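Local structure of acyl-CoA dehydrogenase domain protein Tcur3481 (Thermomonospora curvata, 6WY9) at residues 10-15 / 68-73; 53-58 / 64-69; 74-79 / 275-280; 233-238 / 271-276. The protein probably works as an FAD-dependent acyl-CoA dehydrogenase, and binds the reduced flavin cofactor in its four-chain crystal assembly. All blocks are in the same frame, centred on the assembly; numbering follows the deposited sequence.

Contact 1. Residues 10-15 / 68-73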
loop_
_atom_site.group_PDB
_atom_site.type_symbol
_atom_site.label_atom_id
_atom_site.label_comp_id
_atom_site.label_asym_id
_atom_site.label_seq_id
_atom_site.Cartn_x
_atom_site.Cartn_y
_atom_site.Cartn_z
ATOM N N THR B 10 32.642 -13.890 2.257
ATOM C CA THR B 10 33.109 -12.512 2.327
ATOM C C THR B 10 34.198 -12.238 1.297
ATOM O O THR B 10 34.149 -11.230 0.577
ATOM C CB THR B 10 33.621 -12.216 3.734
ATOM O OG1 THR B 10 32.527 -12.299 4.647
ATOM C CG2 THR B 10 34.211 -10.840 3.802
ATOM N N GLU B 11 35.208 -13.108 1.223
ATOM C CA GLU B 11 36.210 -12.973 0.171
ATOM C C GLU B 11 35.550 -12.957 -1.205
ATOM O O GLU B 11 35.878 -12.123 -2.060
ATOM C CB GLU B 11 37.237 -14.101 0.273
ATOM C CG GLU B 11 37.874 -14.209 1.647
ATOM C CD GLU B 11 38.993 -15.248 1.718
ATOM O OE1 GLU B 11 39.449 -15.729 0.652
ATOM O OE2 GLU B 11 39.421 -15.581 2.847
ATOM N N LEU B 12 34.622 -13.883 -1.443
ATOM C CA LEU B 12 33.895 -13.891 -2.709
ATOM C C LEU B 12 33.288 -12.524 -2.990
ATOM O O LEU B 12 33.429 -11.961 -4.083
ATOM C CB LEU B 12 32.799 -14.959 -2.649
ATOM C CG LEU B 12 32.085 -15.425 -3.915
ATOM C CD1 LEU B 12 31.231 -16.606 -3.534
ATOM C CD2 LEU B 12 31.227 -14.342 -4.463
ATOM N N GLN B 13 32.625 -11.963 -1.988
ATOM C CA GLN B 13 31.909 -10.713 -2.174
ATOM C C GLN B 13 32.861 -9.557 -2.514
ATOM O O GLN B 13 32.591 -8.748 -3.415
ATOM C CB GLN B 13 31.109 -10.428 -0.911
ATOM C CG GLN B 13 30.367 -9.134 -0.941
ATOM C CD GLN B 13 29.546 -8.945 0.308
ATOM O OE1 GLN B 13 28.329 -9.064 0.277
ATOM N NE2 GLN B 13 30.207 -8.650 1.416
ATOM N N GLY B 14 33.976 -9.452 -1.794
ATOM C CA GLY B 14 34.918 -8.384 -2.086
ATOM C C GLY B 14 35.497 -8.484 -3.484
ATOM O O GLY B 14 35.673 -7.474 -4.174
ATOM N N LEU B 15 35.813 -9.702 -3.919
ATOM C CA LEU B 15 36.375 -9.886 -5.252
ATOM C C LEU B 15 35.367 -9.462 -6.314
ATOM O O LEU B 15 35.693 -8.694 -7.235
ATOM C CB LEU B 15 36.795 -11.346 -5.423
ATOM C CG LEU B 15 37.584 -11.853 -6.621
ATOM C CD1 LEU B 15 38.674 -10.856 -6.987
ATOM C CD2 LEU B 15 38.190 -13.264 -6.323
ATOM N N LEU B 68 24.505 -22.834 -3.873
ATOM C CA LEU B 68 23.558 -21.764 -4.153
ATOM C C LEU B 68 23.886 -20.512 -3.349
ATOM O O LEU B 68 23.731 -19.401 -3.864
ATOM C CB LEU B 68 22.134 -22.260 -3.889
ATOM C CG LEU B 68 20.968 -21.300 -4.187
ATOM C CD1 LEU B 68 20.894 -20.806 -5.652
ATOM C CD2 LEU B 68 19.641 -21.919 -3.724
ATOM N N GLY B 69 24.414 -20.666 -2.129
ATOM C CA GLY B 69 24.797 -19.500 -1.333
ATOM C C GLY B 69 25.835 -18.626 -2.008
ATOM O O GLY B 69 25.711 -17.386 -2.041
ATOM N N ALA B 70 26.904 -19.249 -2.520
ATOM C CA ALA B 70 27.919 -18.482 -3.238
ATOM C C ALA B 70 27.315 -17.829 -4.479
ATOM O O ALA B 70 27.624 -16.671 -4.801
ATOM C CB ALA B 70 29.104 -19.384 -3.628
ATOM N N LEU B 71 26.461 -18.563 -5.200
ATOM C CA LEU B 71 25.812 -17.969 -6.355
ATOM C C LEU B 71 25.034 -16.719 -5.945
ATOM O O LEU B 71 25.146 -15.659 -6.578
ATOM C CB LEU B 71 24.885 -18.985 -7.027
ATOM C CG LEU B 71 24.113 -18.342 -8.193
ATOM C CD1 LEU B 71 25.064 -17.721 -9.241
ATOM C CD2 LEU B 71 23.090 -19.327 -8.819
ATOM N N CYS B 72 24.296 -16.806 -4.845
ATOM C CA CYS B 72 23.489 -15.652 -4.434
ATOM C C CYS B 72 24.367 -14.474 -4.010
ATOM O O CYS B 72 24.006 -13.312 -4.243
ATOM C CB CYS B 72 22.535 -16.064 -3.326
ATOM S SG CYS B 72 21.149 -17.110 -3.986
ATOM N N VAL B 73 25.520 -14.742 -3.388
ATOM C CA VAL B 73 26.424 -13.655 -3.019
ATOM C C VAL B 73 26.923 -12.963 -4.274
ATOM O O VAL B 73 26.920 -11.731 -4.371
ATOM C CB VAL B 73 27.584 -14.192 -2.147
ATOM C CG1 VAL B 73 28.685 -13.161 -1.953
ATOM C CG2 VAL B 73 27.056 -14.607 -0.796
#

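Contact 2. Residues 53-58 / 64-69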
loop_
_atom_site.group_PDB
_atom_site.type_symbol
_atom_site.label_atom_id
_atom_site.label_comp_id
_atom_site.label_asym_id
_atom_site.label_seq_id
_atom_site.Cartn_x
_atom_site.Cartn_y
_atom_site.Cartn_z
ATOM N N LEU B 53 33.080 -17.718 -11.714
ATOM C CA LEU B 53 32.110 -18.589 -12.379
ATOM C C LEU B 53 32.133 -19.980 -11.771
ATOM O O LEU B 53 31.137 -20.715 -11.845
ATOM C CB LEU B 53 32.376 -18.669 -13.897
ATOM C CG LEU B 53 32.352 -17.327 -14.662
ATOM C CD1 LEU B 53 32.650 -17.549 -16.144
ATOM C CD2 LEU B 53 31.021 -16.497 -14.485
ATOM N N GLY B 54 33.263 -20.366 -11.176
ATOM C CA GLY B 54 33.385 -21.699 -10.639
ATOM C C GLY B 54 33.008 -21.830 -9.194
ATOM O O GLY B 54 32.852 -22.956 -8.697
ATOM N N VAL B 55 32.838 -20.699 -8.505
ATOM C CA VAL B 55 32.722 -20.744 -7.049
ATOM C C VAL B 55 31.495 -21.549 -6.623
ATOM O O VAL B 55 31.572 -22.353 -5.690
ATOM C CB VAL B 55 32.741 -19.316 -6.452
ATOM C CG1 VAL B 55 31.486 -18.565 -6.784
ATOM C CG2 VAL B 55 32.934 -19.386 -4.974
ATOM N N ALA B 56 30.374 -21.416 -7.340
ATOM C CA ALA B 56 29.148 -22.160 -6.997
ATOM C C ALA B 56 29.078 -23.579 -7.569
ATOM O O ALA B 56 28.157 -24.327 -7.203
ATOM C CB ALA B 56 27.908 -21.396 -7.471
ATOM N N LEU B 57 29.998 -23.975 -8.446
ATOM C CA LEU B 57 29.925 -25.233 -9.187
ATOM C C LEU B 57 30.773 -26.307 -8.533
ATOM O O LEU B 57 31.618 -26.020 -7.682
ATOM C CB LEU B 57 30.381 -25.017 -10.633
ATOM C CG LEU B 57 29.257 -24.513 -11.550
ATOM C CD1 LEU B 57 28.497 -23.452 -10.836
ATOM C CD2 LEU B 57 29.808 -23.942 -12.833
ATOM N N PRO B 58 30.610 -27.572 -8.945
ATOM C CA PRO B 58 31.274 -28.661 -8.231
ATOM C C PRO B 58 32.785 -28.666 -8.432
ATOM O O PRO B 58 33.319 -28.185 -9.436
ATOM C CB PRO B 58 30.644 -29.929 -8.841
ATOM C CG PRO B 58 29.462 -29.442 -9.642
ATOM C CD PRO B 58 29.836 -28.085 -10.093
ATOM N N ALA B 64 34.576 -24.388 -6.877
ATOM C CA ALA B 64 34.866 -24.452 -5.451
ATOM C C ALA B 64 33.837 -25.274 -4.666
ATOM O O ALA B 64 34.056 -25.545 -3.479
ATOM C CB ALA B 64 34.951 -23.040 -4.860
ATOM N N GLY B 65 32.723 -25.660 -5.283
ATOM C CA GLY B 65 31.721 -26.457 -4.591
ATOM C C GLY B 65 30.951 -25.721 -3.512
ATOM O O GLY B 65 30.536 -26.338 -2.531
ATOM N N LEU B 66 30.738 -24.423 -3.660
ATOM C CA LEU B 66 30.057 -23.647 -2.626
ATOM C C LEU B 66 28.571 -23.400 -2.896
ATOM O O LEU B 66 27.910 -22.737 -2.082
ATOM C CB LEU B 66 30.780 -22.316 -2.413
ATOM C CG LEU B 66 32.209 -22.529 -1.903
ATOM C CD1 LEU B 66 32.876 -21.204 -1.616
ATOM C CD2 LEU B 66 32.197 -23.380 -0.650
ATOM N N GLY B 67 28.026 -23.893 -4.011
ATOM C CA GLY B 67 26.579 -24.030 -4.146
ATOM C C GLY B 67 25.783 -22.726 -4.248
ATOM O O GLY B 67 26.272 -21.671 -4.682
ATOM N N LEU B 68 24.505 -22.834 -3.873
ATOM C CA LEU B 68 23.558 -21.764 -4.153
ATOM C C LEU B 68 23.886 -20.512 -3.349
ATOM O O LEU B 68 23.731 -19.401 -3.864
ATOM C CB LEU B 68 22.134 -22.260 -3.889
ATOM C CG LEU B 68 20.968 -21.300 -4.187
ATOM C CD1 LEU B 68 20.894 -20.806 -5.652
ATOM C CD2 LEU B 68 19.641 -21.919 -3.724
ATOM N N GLY B 69 24.414 -20.666 -2.129
ATOM C CA GLY B 69 24.797 -19.500 -1.333
ATOM C C GLY B 69 25.835 -18.626 -2.008
ATOM O O GLY B 69 25.711 -17.386 -2.041
#

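Contact 3. Residues 74-79 / 275-280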
loop_
_atom_site.group_PDB
_atom_site.type_symbol
_atom_site.label_atom_id
_atom_site.label_comp_id
_atom_site.label_asym_id
_atom_site.label_seq_id
_atom_site.Cartn_x
_atom_site.Cartn_y
_atom_site.Cartn_z
ATOM N N LEU B 74 27.315 -13.753 -5.279
ATOM C CA LEU B 74 27.769 -13.172 -6.540
ATOM C C LEU B 74 26.653 -12.398 -7.249
ATOM O O LEU B 74 26.898 -11.312 -7.789
ATOM C CB LEU B 74 28.309 -14.269 -7.454
ATOM C CG LEU B 74 28.718 -13.862 -8.867
ATOM C CD1 LEU B 74 29.966 -12.924 -8.871
ATOM C CD2 LEU B 74 28.974 -15.114 -9.729
ATOM N N LEU B 75 25.431 -12.957 -7.302
ATOM C CA LEU B 75 24.331 -12.280 -7.991
ATOM C C LEU B 75 23.940 -10.985 -7.293
ATOM O O LEU B 75 23.482 -10.029 -7.945
ATOM C CB LEU B 75 23.097 -13.216 -8.092
ATOM C CG LEU B 75 23.315 -14.422 -9.023
ATOM C CD1 LEU B 75 22.058 -15.310 -9.124
ATOM C CD2 LEU B 75 23.815 -13.957 -10.425
ATOM N N GLU B 76 24.006 -10.978 -5.958
ATOM C CA GLU B 76 23.664 -9.770 -5.239
ATOM C C GLU B 76 24.659 -8.653 -5.558
ATOM O O GLU B 76 24.258 -7.505 -5.814
ATOM C CB GLU B 76 23.594 -10.047 -3.734
ATOM C CG GLU B 76 23.292 -8.787 -2.948
ATOM C CD GLU B 76 23.210 -8.991 -1.428
ATOM O OE1 GLU B 76 23.395 -10.124 -0.936
ATOM O OE2 GLU B 76 22.958 -7.989 -0.719
ATOM N N GLU B 77 25.957 -8.956 -5.559
ATOM C CA GLU B 77 26.911 -7.938 -6.010
ATOM C C GLU B 77 26.662 -7.537 -7.451
ATOM O O GLU B 77 26.841 -6.372 -7.807
ATOM C CB GLU B 77 28.365 -8.415 -5.909
ATOM C CG GLU B 77 28.945 -8.207 -4.578
ATOM C CD GLU B 77 28.826 -6.776 -4.047
ATOM O OE1 GLU B 77 29.213 -5.757 -4.685
ATOM O OE2 GLU B 77 28.366 -6.703 -2.926
ATOM N N GLN B 78 26.342 -8.497 -8.315
ATOM C CA GLN B 78 26.068 -8.123 -9.696
ATOM C C GLN B 78 24.919 -7.119 -9.776
ATOM O O GLN B 78 25.023 -6.094 -10.466
ATOM C CB GLN B 78 25.767 -9.346 -10.560
ATOM C CG GLN B 78 25.179 -8.882 -11.896
ATOM C CD GLN B 78 24.580 -9.967 -12.731
ATOM O OE1 GLN B 78 24.104 -11.005 -12.223
ATOM N NE2 GLN B 78 24.533 -9.727 -14.034
ATOM N N GLY B 79 23.814 -7.381 -9.065
ATOM C CA GLY B 79 22.699 -6.440 -9.103
ATOM C C GLY B 79 23.043 -5.080 -8.528
ATOM O O GLY B 79 22.541 -4.051 -8.998
ATOM N N ALA B 275 13.734 -7.104 4.699
ATOM C CA ALA B 275 12.801 -8.219 4.541
ATOM C C ALA B 275 13.198 -9.121 3.368
ATOM O O ALA B 275 13.185 -10.350 3.484
ATOM C CB ALA B 275 11.396 -7.668 4.350
ATOM N N MET B 276 13.499 -8.507 2.218
ATOM C CA MET B 276 13.985 -9.229 1.054
ATOM C C MET B 276 15.156 -10.115 1.412
ATOM O O MET B 276 15.201 -11.286 1.026
ATOM C CB MET B 276 14.399 -8.214 -0.009
ATOM C CG MET B 276 13.163 -7.572 -0.654
ATOM S SD MET B 276 13.590 -5.994 -1.476
ATOM C CE MET B 276 14.420 -6.776 -2.881
ATOM N N ARG B 277 16.107 -9.549 2.162
ATOM C CA ARG B 277 17.352 -10.228 2.485
ATOM C C ARG B 277 17.130 -11.420 3.413
ATOM O O ARG B 277 17.685 -12.500 3.195
ATOM C CB ARG B 277 18.350 -9.208 3.096
ATOM C CG ARG B 277 19.664 -9.899 3.550
ATOM C CD ARG B 277 20.926 -8.970 3.612
ATOM N NE ARG B 277 20.642 -7.573 3.882
ATOM C CZ ARG B 277 20.909 -6.563 3.044
ATOM N NH1 ARG B 277 20.626 -5.340 3.416
ATOM N NH2 ARG B 277 21.460 -6.766 1.840
ATOM N N VAL B 278 16.337 -11.269 4.472
ATOM C CA VAL B 278 16.209 -12.477 5.297
ATOM C C VAL B 278 15.395 -13.557 4.584
ATOM O O VAL B 278 15.608 -14.751 4.808
ATOM C CB VAL B 278 15.625 -12.159 6.688
ATOM C CG1 VAL B 278 16.564 -11.177 7.431
ATOM C CG2 VAL B 278 14.160 -11.652 6.579
ATOM N N CYS B 279 14.442 -13.184 3.736
ATOM C CA CYS B 279 13.709 -14.245 3.056
ATOM C C CYS B 279 14.556 -14.893 1.976
ATOM O O CYS B 279 14.378 -16.077 1.695
ATOM C CB CYS B 279 12.429 -13.729 2.438
ATOM S SG CYS B 279 11.183 -13.137 3.704
ATOM N N LEU B 280 15.414 -14.124 1.310
ATOM C CA LEU B 280 16.392 -14.746 0.389
ATOM C C LEU B 280 17.197 -15.832 1.097
ATOM O O LEU B 280 17.321 -16.973 0.622
ATOM C CB LEU B 280 17.333 -13.658 -0.170
ATOM C CG LEU B 280 18.554 -14.232 -0.939
ATOM C CD1 LEU B 280 18.046 -15.071 -2.104
ATOM C CD2 LEU B 280 19.452 -13.051 -1.417
#

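Contact 4. Residues 233-238 / 271-276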
loop_
_atom_site.group_PDB
_atom_site.type_symbol
_atom_site.label_atom_id
_atom_site.label_comp_id
_atom_site.label_asym_id
_atom_site.label_seq_id
_atom_site.Cartn_x
_atom_site.Cartn_y
_atom_site.Cartn_z
ATOM N N GLY B 233 20.325 -7.027 -4.774
ATOM C CA GLY B 233 21.445 -6.151 -5.081
ATOM C C GLY B 233 21.002 -4.899 -5.828
ATOM O O GLY B 233 21.445 -3.784 -5.520
ATOM N N VAL B 234 20.083 -5.053 -6.787
ATOM C CA VAL B 234 19.531 -3.878 -7.464
ATOM C C VAL B 234 18.935 -2.903 -6.452
ATOM O O VAL B 234 19.178 -1.695 -6.514
ATOM C CB VAL B 234 18.478 -4.286 -8.511
ATOM C CG1 VAL B 234 17.794 -3.023 -9.082
ATOM C CG2 VAL B 234 19.163 -5.135 -9.660
ATOM N N ALA B 235 18.088 -3.396 -5.552
ATOM C CA ALA B 235 17.409 -2.466 -4.646
ATOM C C ALA B 235 18.407 -1.806 -3.704
ATOM O O ALA B 235 18.290 -0.614 -3.404
ATOM C CB ALA B 235 16.319 -3.191 -3.836
ATOM N N SER B 236 19.380 -2.583 -3.207
ATOM C CA SER B 236 20.400 -2.053 -2.315
ATOM C C SER B 236 21.206 -0.957 -3.007
ATOM O O SER B 236 21.458 0.105 -2.428
ATOM C CB SER B 236 21.336 -3.189 -1.859
ATOM O OG SER B 236 20.603 -4.145 -1.099
ATOM N N GLY B 237 21.640 -1.216 -4.239
ATOM C CA GLY B 237 22.425 -0.217 -4.950
ATOM C C GLY B 237 21.604 1.023 -5.242
ATOM O O GLY B 237 22.087 2.144 -5.092
ATOM N N ALA B 238 20.340 0.834 -5.645
ATOM C CA ALA B 238 19.460 1.969 -5.902
ATOM C C ALA B 238 19.308 2.829 -4.649
ATOM O O ALA B 238 19.406 4.064 -4.700
ATOM C CB ALA B 238 18.080 1.461 -6.374
ATOM N N ILE B 271 13.501 -0.959 5.098
ATOM C CA ILE B 271 12.708 -2.051 5.657
ATOM C C ILE B 271 12.494 -3.156 4.613
ATOM O O ILE B 271 12.709 -4.345 4.876
ATOM C CB ILE B 271 11.368 -1.500 6.173
ATOM C CG1 ILE B 271 11.543 -0.710 7.480
ATOM C CG2 ILE B 271 10.296 -2.649 6.318
ATOM C CD1 ILE B 271 10.315 0.250 7.718
ATOM N N GLU B 272 12.101 -2.769 3.401
ATOM C CA GLU B 272 11.790 -3.765 2.389
ATOM C C GLU B 272 13.032 -4.563 2.026
ATOM O O GLU B 272 12.950 -5.776 1.779
ATOM C CB GLU B 272 11.203 -3.088 1.146
ATOM C CG GLU B 272 9.705 -2.683 1.369
ATOM C CD GLU B 272 9.196 -1.801 0.255
ATOM O OE1 GLU B 272 10.036 -1.178 -0.462
ATOM O OE2 GLU B 272 7.972 -1.698 0.128
ATOM N N ILE B 273 14.180 -3.885 1.976
ATOM C CA ILE B 273 15.442 -4.542 1.668
ATOM C C ILE B 273 15.811 -5.517 2.778
ATOM O O ILE B 273 16.278 -6.634 2.517
ATOM C CB ILE B 273 16.549 -3.498 1.425
ATOM C CG1 ILE B 273 16.319 -2.741 0.098
ATOM C CG2 ILE B 273 17.999 -4.146 1.529
ATOM C CD1 ILE B 273 17.322 -1.570 -0.149
ATOM N N GLU B 274 15.617 -5.124 4.039
ATOM C CA GLU B 274 15.902 -6.085 5.126
ATOM C C GLU B 274 15.005 -7.312 5.028
ATOM O O GLU B 274 15.456 -8.447 5.223
ATOM C CB GLU B 274 15.754 -5.403 6.490
ATOM C CG GLU B 274 16.930 -4.445 6.645
ATOM C CD GLU B 274 17.368 -4.131 8.074
ATOM O OE1 GLU B 274 16.539 -4.127 9.019
ATOM O OE2 GLU B 274 18.566 -3.828 8.236
ATOM N N ALA B 275 13.734 -7.104 4.699
ATOM C CA ALA B 275 12.801 -8.219 4.541
ATOM C C ALA B 275 13.198 -9.121 3.368
ATOM O O ALA B 275 13.185 -10.350 3.484
ATOM C CB ALA B 275 11.396 -7.668 4.350
ATOM N N MET B 276 13.499 -8.507 2.218
ATOM C CA MET B 276 13.985 -9.229 1.054
ATOM C C MET B 276 15.156 -10.115 1.412
ATOM O O MET B 276 15.201 -11.286 1.026
ATOM C CB MET B 276 14.399 -8.214 -0.009
ATOM C CG MET B 276 13.163 -7.572 -0.654
ATOM S SD MET B 276 13.590 -5.994 -1.476
ATOM C CE MET B 276 14.420 -6.776 -2.881
#

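Contact 1. Residues 10-15 / 68-73
L12 reaches across from helix 10-15 and divides its two methyl groups between two residues of helix 68-73. CD1 lands on the methyl of A70, with L12 CD1 3.5 Å from A70 CB and almost as close to A70 CA, so this branch lies over the backbone as well as the side chain. The other branch meets the valine one turn on, at 3.8 Å between L12 CD2 and V73 CG1. The torsions account for this reach: CG of L12 stands anti to its backbone N (chi1 -166°), and the side chain extends straight out toward the neighbouring helix. V73 answers in kind, since its CG1 is also anti to N (chi1 169°) and touches both L12 CD2 and Q13 CB. The second of these approaches, V73 CG1 to Q13 CB, is again 3.8 Å. Evidence for apolar packing is thus three carbon-carbon approaches and 182 Å² of buried surface. L52 and V55 also touch L12, while W281 of helix 260-288 packs against V73, so the seam is covered by a loop and a third helix. The axes run in nearly the same direction, 29° apart, and come within 9.8 Å. This is helix-on-helix core packing in the N-terminal helical domain of the acyl-CoA dehydrogenase fold.

Contact 2. Residues 53-58 / 64-69
V55, A56 and A64 carry most of the surface buried here, where the type I beta turn G54-L57 is bound by the chain segment that leads into helix 67-80. V55 contributes through both its carbonyl and its side chain. Its O accepts from L66 N at 3.0 Å, with the donor in the carbonyl plane, while CB of A64 rests 3.5 Å from V55 O. A chi1 of 70° puts V55 CG2 anti to the backbone N, and V55 CG2 lies 3.8 Å from L66 CD1 and a little farther from the A64 methyl. A64 is held by its backbone too: A64 N donates to G54 O at 2.9 Å, arriving well above the plane of that carbonyl. The turn's own L57 N reaches the same oxygen from the opposite face, so two donors grip G54 O and tie the closure of the turn to the returning chain. Farther along, G65 N binds L57 O at 2.7 Å. Both G65 and G67 have positive phi, a backbone shape that glycine adopts easily, and the amides of A64, G65, L66 and G67 all donate to the turn. L5 and E8 of helix 5-23 touch L66. A56, in the turn, faces G67: its O takes a weak bond from G67 N at 3.2 Å, and A56 CB lies equally near, 3.2 Å from G67 O.

Contact 3. Residues 74-79 / 275-280
E76 and R277 make the direct link here, and it is electrostatic. A salt bridge joins E76 OE2 to R277 NH2 at 3.2 Å, with the oxygen arriving at the edge of the guanidinium and in its plane. The carboxylate and guanidinium planes are only 20° apart, although the two chains cross at about a right angle. One nitrogen meets one oxygen, so this is a single-point bridge rather than a two-pronged one. Conformation supplies the reach: E76 is fully extended, its CG anti to the backbone N (chi1 178°), whereas R277 turns at chi3 (29°), a bend that swings NH2 toward the glutamate. Such length is needed because the nearest CA atoms, those of E76 and R277, are 10.0 Å apart. The stronger partner of E76 OE2 is R80, four residues on in the same helix, and R277 adds the second salt bridge; two positive groups round a buried glutamate would be expected to stabilise its ionised form. As for packing, the two segments bury 85 Å², most of it on E76 and R277. L232 of helix 215-248 touches both E76 and L280. The arrangement is a charged bridge between neighbouring helices of the N-terminal and C-terminal helical domains, which pack against each other in the acyl-CoA dehydrogenase fold.

Contact 4. Residues 233-238 / 271-276
I273 lies over A235, its longer branch laid along the alanine and its other methyl turned to the serine that follows. The setting is an antiparallel helix pair of the C-terminal helical domain, part of the helical bundle characteristic of acyl-CoA dehydrogenases: the axes approach to 10.2 Å and their directions differ by 153°. CG1 of I273 points anti to the carbonyl carbon (chi1 -70°), which aims the branch at helix 233-238. I273 CG1 is 4.0 Å from A235 CB, and CD1 goes farther, past the methyl to the backbone, with I273 CD1 ending 3.5 Å from A235 O. The CG2 branch, anti to the backbone N, comes up against the hydroxyl instead, with I273 CG2 3.7 Å from S236 OG. This oxygen is hydrogen-bonded to L232 O, one turn back on its own helix, and I273 CG2 packs beside it. An alanine in place of I273 would remove both branches and would probably open a gap beside A235 and S236, with M276 left as the main partner of A235 across the pair. At the nearest backbone approach, the CA atoms of S236 and I273 are 6.8 Å apart. L232 and L239 also touch I273, and V311 of helix 295-319 closes on A235. One turn beyond I273, M276 bends at its last torsion (chi3 74°) and brings its terminal methyl to A235, with M276 CE 4.2 Å from A235 CB.

In the fold
Helix 67-80 runs through the first three contacts, and helix 260-288 joins contacts 3 and 4. Contacts 1 and 2, with centres 9 Å apart, meet where L12 CD1 packs 3.6 Å from V55 CG2, so the turn and the N-terminal helix share one core. Contact 3, 11 Å from contact 1 between centres, carries the series across to the C-terminal domain. The centre of contact 4 is 8 Å from that of contact 3, and G79 O touches V234 CG2 at 3.6 Å. Contacts 2 and 4 are the ends, their centres 24 Å apart. None lies at the flavin pocket, which is bordered by the C-terminal end of helix 215-248, with R249 just after it, and by V262 near the start of helix 260-288.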